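Local coordinates for protein UDP-4-amino-4,6-dideoxy-N-acetyl-beta-L-altrosamine transaminase (Helicobacter pylori, PDB 2FNU) that transfers an amino group to a UDP-linked 4-keto sugar with the help of pyridoxal phosphate, the second step in making the flagellar sugar pseudaminic acid, at residues E76-P81 and K116-R121; A101-D106 and L334-D339; E303-R308 and H363-T368. One frame throughout, in Å; residues are numbered along the deposited sequence.

Contact 1 (E76-P81 and K116-R121); sequences EIITTP and KLINER
Glu76 begins strand 76-79 and Arg121 is the last residue before strand 122-128, its parallel neighbour in the central mixed sheet of the large domain of a fold type I (aspartate aminotransferase-like) enzyme, as in the DegT/DnrJ/EryC1 family. The run Lys116-Arg121 leaves a 3-10 turn and feeds into the second strand. Backbone pairing comes first: Glu76 N donates to Arg121 O at 3.0 Å, and as Glu76 also pairs with Lys123, the two chains come together where the parallel pair begins.

Polar side chains tie down the turn before it. Asn119 sits with CG between its backbone N and carbonyl carbon (chi1 59°), which curls the amide back so that OD1 accepts from Arg121 N at 2.7 Å, an Asx turn. That bond fixes the rotation of the amide and aims the other end at glutamate: ND2 donates to Glu76 OE2 at 3.1 Å, nearly straight at 159°. OE2 lies close to the plane of the Asn119 amide, while ND2 meets it on the syn side, 33° out of the carboxylate plane. Asparagine suits the place because it accepts with one arm and donates with the other. A water adds a second donor to OE2 at 2.9 Å and gives its other proton to Leu117 O at 3.0 Å; two donors on one oxygen would be expected to favour the charged carboxylate.

The apolar part lies deeper. Ile78 puts CD1 against two residues of the turn, 3.7 Å from Leu117 CB and 3.7 Å from Ile118 CG1. Arg121 contributes chiefly its methylenes, which pass the Glu76 chain at a slant while the guanidinium continues outward; its CB lies near Glu76 CG and CD, and its CD rests 3.7 Å from Glu76 OE1.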
# COMPACT_ATOMS: atom_id res chain seq x y z
N GLU B 76 -8.49 -17.94 17.45
CA GLU B 76 -7.75 -18.90 16.62
C GLU B 76 -8.32 -18.99 15.21
O GLU B 76 -9.55 -19.03 15.03
CB GLU B 76 -7.74 -20.29 17.27
CG GLU B 76 -6.94 -20.31 18.56
CD GLU B 76 -6.85 -21.68 19.21
OE1 GLU B 76 -6.35 -21.73 20.36
OE2 GLU B 76 -7.24 -22.69 18.60
N ILE B 77 -7.44 -19.02 14.21
CA ILE B 77 -7.86 -19.21 12.83
C ILE B 77 -7.06 -20.34 12.24
O ILE B 77 -5.84 -20.32 12.28
CB ILE B 77 -7.73 -17.91 12.01
CG1 ILE B 77 -8.83 -16.92 12.44
CG2 ILE B 77 -7.82 -18.20 10.50
CD1 ILE B 77 -8.91 -15.61 11.67
N ILE B 78 -7.77 -21.34 11.71
CA ILE B 78 -7.11 -22.49 11.10
C ILE B 78 -6.67 -22.09 9.71
O ILE B 78 -7.42 -21.47 8.96
CB ILE B 78 -8.08 -23.69 11.02
CG1 ILE B 78 -8.41 -24.18 12.43
CG2 ILE B 78 -7.46 -24.81 10.24
CD1 ILE B 78 -9.66 -25.07 12.45
N THR B 79 -5.44 -22.48 9.36
CA THR B 79 -4.94 -22.18 8.01
C THR B 79 -3.88 -23.18 7.58
O THR B 79 -3.62 -24.17 8.27
CB THR B 79 -4.43 -20.70 7.92
OG1 THR B 79 -4.17 -20.36 6.55
CG2 THR B 79 -3.18 -20.50 8.77
N THR B 80 -3.31 -22.96 6.41
CA THR B 80 -2.30 -23.87 5.85
C THR B 80 -0.89 -23.35 6.10
O THR B 80 -0.65 -22.14 6.02
CB THR B 80 -2.49 -24.05 4.34
OG1 THR B 80 -1.43 -24.88 3.82
CG2 THR B 80 -2.53 -22.68 3.59
N PRO B 81 0.05 -24.27 6.39
CA PRO B 81 1.45 -23.85 6.51
C PRO B 81 2.14 -23.71 5.15
O PRO B 81 3.25 -23.20 5.10
CB PRO B 81 2.08 -25.01 7.30
CG PRO B 81 1.31 -26.22 6.87
CD PRO B 81 -0.13 -25.71 6.65
N LYS B 116 -10.75 -31.71 13.38
CA LYS B 116 -10.08 -32.05 14.63
C LYS B 116 -9.42 -30.85 15.30
O LYS B 116 -9.07 -30.92 16.48
CB LYS B 116 -9.07 -33.18 14.42
CG LYS B 116 -7.90 -32.84 13.49
CD LYS B 116 -6.93 -34.02 13.49
CE LYS B 116 -5.81 -33.84 12.51
NZ LYS B 116 -5.05 -35.12 12.37
N LEU B 117 -9.25 -29.76 14.55
CA LEU B 117 -8.55 -28.58 15.04
C LEU B 117 -9.48 -27.53 15.62
O LEU B 117 -9.02 -26.55 16.21
CB LEU B 117 -7.75 -27.93 13.91
CG LEU B 117 -6.70 -28.82 13.25
CD1 LEU B 117 -6.13 -28.09 12.03
CD2 LEU B 117 -5.60 -29.20 14.21
N ILE B 118 -10.78 -27.75 15.45
CA ILE B 118 -11.77 -26.79 15.87
C ILE B 118 -12.04 -26.91 17.37
O ILE B 118 -12.18 -28.02 17.91
CB ILE B 118 -13.08 -26.95 15.06
CG1 ILE B 118 -12.79 -26.71 13.58
CG2 ILE B 118 -14.16 -25.98 15.56
CD1 ILE B 118 -13.97 -27.00 12.61
N ASN B 119 -12.09 -25.76 18.03
CA ASN B 119 -12.40 -25.72 19.45
C ASN B 119 -13.16 -24.43 19.74
O ASN B 119 -13.54 -23.70 18.80
CB ASN B 119 -11.12 -25.82 20.28
CG ASN B 119 -10.13 -24.69 19.98
OD1 ASN B 119 -10.51 -23.53 19.93
ND2 ASN B 119 -8.87 -25.04 19.78
N GLU B 120 -13.40 -24.14 21.02
CA GLU B 120 -14.20 -22.97 21.39
C GLU B 120 -13.60 -21.63 20.96
O GLU B 120 -14.32 -20.65 20.87
CB GLU B 120 -14.48 -22.98 22.91
CG GLU B 120 -13.22 -22.99 23.81
CD GLU B 120 -12.40 -24.30 23.75
OE1 GLU B 120 -12.96 -25.38 23.43
OE2 GLU B 120 -11.18 -24.24 24.03
N ARG B 121 -12.29 -21.62 20.68
CA ARG B 121 -11.60 -20.38 20.29
C ARG B 121 -11.56 -20.16 18.78
O ARG B 121 -11.16 -19.08 18.32
CB ARG B 121 -10.17 -20.41 20.81
CG ARG B 121 -10.09 -20.39 22.33
CD ARG B 121 -8.66 -20.25 22.84
NE ARG B 121 -8.67 -19.92 24.26
CZ ARG B 121 -8.75 -18.68 24.75
NH1 ARG B 121 -8.79 -17.63 23.95
NH2 ARG B 121 -8.77 -18.50 26.07
O HOH W 1 -8.63 -23.62 16.29

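Contact 2 (A101-D106 and L334-D339); sequences AGIKND and LKSAED
Leu334 lays its CD1 methyl over the backbone of Ala101, 3.5 Å from Ala101 O, where the connection leaving strand 97-100, outermost in this chain's sheet of the fold type I large domain, runs past the N-terminal end of helix 335-343. Leu334 occupies the N-cap position of that helix, with its O taking the N-H of Glu338. Its side chain leans toward the connection, so a branched apolar group closes over a carbonyl; Ala101 O is buried here and has no hydrogen-bonding partner in the model.

Ser336, in the first turn of helix 335-343, supplies the hydrogen bond. Its OG accepts from Ile103 N at 3.0 Å, in a bond close to straight (167°). The hydroxyl lies between its own backbone N and carbonyl carbon (chi1 59°), a setting that brings it up to the passing backbone, and serine is short enough to do this without pushing the helix off. Ser336 OG also comes within 3.4 Å of Gly102 CA. Further along, Ser336 CB approaches Ile103 O at 3.3 Å.

Ile103 completes the contact with its longer branch. CG1 takes the crowded position, swinging in over the helix, while CG2 goes the other way and the side chain also packs on Thr80. A beta-branched apolar residue can thereby serve both neighbours at once. Its CG1 and CD1 each lie 3.7 Å from Ser336 O.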
# COMPACT_ATOMS: atom_id res chain seq x y z
N ALA B 101 -2.95 -26.60 9.69
CA ALA B 101 -3.50 -27.91 9.32
C ALA B 101 -2.55 -28.66 8.41
O ALA B 101 -1.69 -28.07 7.76
CB ALA B 101 -4.83 -27.72 8.59
N GLY B 102 -2.73 -29.98 8.34
CA GLY B 102 -2.04 -30.76 7.33
C GLY B 102 -2.48 -30.40 5.93
O GLY B 102 -3.54 -29.77 5.72
N ILE B 103 -1.67 -30.79 4.95
CA ILE B 103 -1.97 -30.55 3.55
C ILE B 103 -2.00 -31.87 2.78
O ILE B 103 -1.64 -32.93 3.30
CB ILE B 103 -0.97 -29.57 2.89
CG1 ILE B 103 0.45 -30.14 2.92
CG2 ILE B 103 -1.02 -28.17 3.56
CD1 ILE B 103 1.24 -29.78 1.67
N LYS B 104 -2.42 -31.78 1.51
CA LYS B 104 -2.48 -32.94 0.64
C LYS B 104 -1.34 -32.98 -0.35
O LYS B 104 -0.53 -32.04 -0.43
CB LYS B 104 -3.80 -32.91 -0.12
CG LYS B 104 -5.04 -32.92 0.80
CD LYS B 104 -6.34 -32.88 0.02
CE LYS B 104 -6.52 -31.56 -0.76
NZ LYS B 104 -7.88 -31.52 -1.40
N ASN B 105 -1.29 -34.04 -1.15
CA ASN B 105 -0.23 -34.19 -2.13
C ASN B 105 -0.19 -33.08 -3.17
O ASN B 105 0.85 -32.85 -3.78
CB ASN B 105 -0.36 -35.55 -2.83
CG ASN B 105 -0.10 -36.71 -1.89
OD1 ASN B 105 0.92 -36.75 -1.19
ND2 ASN B 105 -1.03 -37.67 -1.87
N ASP B 106 -1.30 -32.38 -3.36
CA ASP B 106 -1.36 -31.30 -4.36
C ASP B 106 -1.03 -29.95 -3.76
O ASP B 106 -1.15 -28.93 -4.44
CB ASP B 106 -2.73 -31.28 -5.07
CG ASP B 106 -3.89 -31.04 -4.12
OD1 ASP B 106 -3.68 -30.70 -2.93
OD2 ASP B 106 -5.06 -31.16 -4.57
N LEU B 334 4.65 -30.71 10.68
CA LEU B 334 3.64 -31.54 10.05
C LEU B 334 4.27 -32.30 8.89
O LEU B 334 4.78 -31.69 7.94
CB LEU B 334 2.52 -30.66 9.50
CG LEU B 334 1.78 -29.84 10.57
CD1 LEU B 334 0.98 -28.74 9.90
CD2 LEU B 334 0.85 -30.76 11.37
N LYS B 335 4.24 -33.64 8.97
CA LYS B 335 4.90 -34.45 7.95
C LYS B 335 4.44 -34.09 6.54
O LYS B 335 5.26 -34.02 5.62
CB LYS B 335 4.65 -35.95 8.22
CG LYS B 335 5.21 -36.87 7.13
CD LYS B 335 4.95 -38.36 7.44
CE LYS B 335 5.35 -39.25 6.27
NZ LYS B 335 6.74 -39.00 5.79
N SER B 336 3.14 -33.85 6.37
CA SER B 336 2.62 -33.53 5.04
C SER B 336 3.24 -32.26 4.48
O SER B 336 3.53 -32.19 3.28
CB SER B 336 1.10 -33.45 5.06
OG SER B 336 0.64 -32.45 5.97
N ALA B 337 3.44 -31.27 5.34
CA ALA B 337 4.01 -29.98 4.90
C ALA B 337 5.51 -30.10 4.63
O ALA B 337 6.04 -29.59 3.64
CB ALA B 337 3.75 -28.90 5.94
N GLU B 338 6.22 -30.78 5.55
CA GLU B 338 7.67 -30.98 5.41
C GLU B 338 8.00 -31.76 4.13
O GLU B 338 8.89 -31.37 3.37
CB GLU B 338 8.24 -31.73 6.62
CG GLU B 338 8.04 -31.01 7.96
CD GLU B 338 8.86 -29.72 8.08
OE1 GLU B 338 10.06 -29.74 7.73
OE2 GLU B 338 8.30 -28.70 8.53
N ASP B 339 7.28 -32.87 3.91
CA ASP B 339 7.51 -33.69 2.71
C ASP B 339 7.21 -32.89 1.45
O ASP B 339 7.98 -32.96 0.49
CB ASP B 339 6.66 -34.97 2.71
CG ASP B 339 7.11 -36.00 3.76
OD1 ASP B 339 8.19 -35.87 4.35
OD2 ASP B 339 6.32 -36.93 3.99

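Contact 3 (E303-R308 and H363-T368); sequences ESLHKR and HSVLKT
Arg308 runs alongside Thr368 in an extended chain from CG to NE, the two side chains sliding past each other in opposite directions. Its guanidinium lies over backbone: Thr368 N is 4.1 Å from the plane and over its centre. Arg308 NE comes within 2.8 Å of Thr368 OG1, yet the angle is too poor for a hydrogen bond. Thr368 OG1, beside its own backbone N (chi1 -62°), gives its proton to Ser364 O at 2.9 Å. That carbonyl also takes the N-H of Thr368, the two donors arriving from opposite faces of its plane.

Helices 298-307 and 355-370 belong to the C-terminal small domain of the fold type I aminotransferases, and Arg308 follows the C-terminal end of the first. Their segments 303-307 and 363-368 pack in a roughly antiparallel way, the axes 10.0 Å apart and the directions 139° from each other. Small residues suit the nearest point. Ser304 has its OG swung away from the backbone N (chi1 -180°), which sets it 3.4 Å from Thr368 CG2. Leu305, with CG beside its backbone N, pushes CD2 inward, 3.8 Å from Thr368 CB and 4.1 Å from Val365 CG2; Ile310 packs on both this leucine and this valine.

At the edge of the guanidinium a water lies in its plane and accepts from Arg308 NH1 at 2.7 Å. It gives a weak bond to Ser364 OG, whose stronger partner is Asn360 O.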
# COMPACT_ATOMS: atom_id res chain seq x y z
N GLU B 303 20.56 -25.50 -7.74
CA GLU B 303 21.73 -24.80 -8.27
C GLU B 303 22.07 -25.25 -9.70
O GLU B 303 22.42 -24.42 -10.55
CB GLU B 303 22.94 -24.97 -7.34
CG GLU B 303 22.81 -24.16 -6.05
CD GLU B 303 23.80 -24.55 -4.95
OE1 GLU B 303 24.48 -25.60 -5.06
OE2 GLU B 303 23.89 -23.79 -3.97
N SER B 304 21.90 -26.54 -9.98
CA SER B 304 22.13 -27.06 -11.32
C SER B 304 21.10 -26.50 -12.32
O SER B 304 21.46 -26.08 -13.42
CB SER B 304 22.09 -28.59 -11.30
OG SER B 304 22.32 -29.13 -12.60
N LEU B 305 19.83 -26.45 -11.91
CA LEU B 305 18.80 -25.85 -12.75
C LEU B 305 19.16 -24.41 -13.06
O LEU B 305 19.12 -23.99 -14.21
CB LEU B 305 17.42 -25.92 -12.07
CG LEU B 305 16.81 -27.33 -11.99
CD1 LEU B 305 15.52 -27.29 -11.18
CD2 LEU B 305 16.58 -27.93 -13.39
N HIS B 306 19.54 -23.66 -12.03
CA HIS B 306 19.88 -22.25 -12.23
C HIS B 306 21.09 -22.08 -13.15
O HIS B 306 21.11 -21.17 -13.97
CB HIS B 306 20.09 -21.54 -10.89
CG HIS B 306 18.81 -21.13 -10.24
ND1 HIS B 306 18.59 -19.85 -9.77
CD2 HIS B 306 17.66 -21.82 -10.02
CE1 HIS B 306 17.38 -19.78 -9.25
NE2 HIS B 306 16.79 -20.96 -9.40
N LYS B 307 22.09 -22.96 -13.02
CA LYS B 307 23.27 -22.89 -13.90
C LYS B 307 22.89 -23.11 -15.37
O LYS B 307 23.56 -22.60 -16.27
CB LYS B 307 24.34 -23.88 -13.46
CG LYS B 307 25.16 -23.38 -12.29
CD LYS B 307 26.22 -24.39 -11.87
CE LYS B 307 26.95 -23.91 -10.62
NZ LYS B 307 28.00 -24.88 -10.19
N ARG B 308 21.81 -23.85 -15.59
CA ARG B 308 21.25 -24.07 -16.93
C ARG B 308 20.28 -22.98 -17.37
O ARG B 308 19.66 -23.09 -18.43
CB ARG B 308 20.54 -25.43 -16.98
CG ARG B 308 21.47 -26.61 -16.71
CD ARG B 308 20.69 -27.89 -16.56
NE ARG B 308 21.52 -28.98 -16.03
CZ ARG B 308 22.10 -29.92 -16.77
NH1 ARG B 308 21.95 -29.92 -18.09
NH2 ARG B 308 22.83 -30.87 -16.19
N HIS B 363 13.31 -30.56 -21.37
CA HIS B 363 14.38 -31.50 -21.65
C HIS B 363 15.61 -31.24 -20.74
O HIS B 363 16.23 -32.20 -20.26
CB HIS B 363 14.68 -31.53 -23.15
CG HIS B 363 13.67 -32.30 -23.95
ND1 HIS B 363 13.65 -33.68 -23.97
CD2 HIS B 363 12.66 -31.90 -24.76
CE1 HIS B 363 12.67 -34.10 -24.75
NE2 HIS B 363 12.06 -33.04 -25.25
N SER B 364 15.90 -29.98 -20.46
CA SER B 364 16.98 -29.60 -19.52
C SER B 364 16.71 -30.05 -18.08
O SER B 364 17.63 -30.50 -17.39
CB SER B 364 17.23 -28.10 -19.56
OG SER B 364 17.72 -27.70 -20.83
N VAL B 365 15.46 -29.94 -17.63
CA VAL B 365 15.08 -30.43 -16.29
C VAL B 365 15.36 -31.92 -16.20
O VAL B 365 15.95 -32.39 -15.23
CB VAL B 365 13.59 -30.14 -15.96
CG1 VAL B 365 13.10 -30.86 -14.71
CG2 VAL B 365 13.39 -28.65 -15.81
N LEU B 366 14.96 -32.67 -17.23
CA LEU B 366 15.20 -34.11 -17.22
C LEU B 366 16.70 -34.42 -17.17
O LEU B 366 17.12 -35.30 -16.40
CB LEU B 366 14.54 -34.82 -18.41
CG LEU B 366 13.01 -34.81 -18.37
CD1 LEU B 366 12.47 -35.34 -19.70
CD2 LEU B 366 12.45 -35.60 -17.19
N LYS B 367 17.49 -33.68 -17.95
CA LYS B 367 18.94 -33.90 -17.99
C LYS B 367 19.56 -33.62 -16.63
O LYS B 367 20.47 -34.31 -16.22
CB LYS B 367 19.62 -33.03 -19.05
CG LYS B 367 19.29 -33.45 -20.49
CD LYS B 367 19.63 -34.91 -20.76
CE LYS B 367 19.25 -35.32 -22.18
NZ LYS B 367 19.09 -36.79 -22.32
N THR B 368 19.04 -32.60 -15.95
CA THR B 368 19.54 -32.24 -14.63
C THR B 368 19.33 -33.39 -13.65
O THR B 368 20.26 -33.82 -12.96
CB THR B 368 18.82 -30.97 -14.13
OG1 THR B 368 19.11 -29.88 -15.01
CG2 THR B 368 19.29 -30.62 -12.71
O HOH W 2 20.90 -28.21 -19.91

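Contacts 1 and 2 are neighbours, with centres 16 Å apart, and their segments alternate along the chain. Both segments of contact 1 touch contact 2: Thr79 O lies 2.9 Å from Ala101 N, a probable hydrogen bond, and Leu117 CD1 packs 3.7 Å from Ala101 CB. Contact 3 stands apart, its nearest atoms about 15 Å from contact 2 and about 20 Å from contact 1. The side chain of Ile103 in contact 2 is about 12 Å from the bound pyridoxamine phosphate, and that of Leu305 in contact 3 about 14 Å from the UDP-sugar. Contact 1 is remote from the annotated sites.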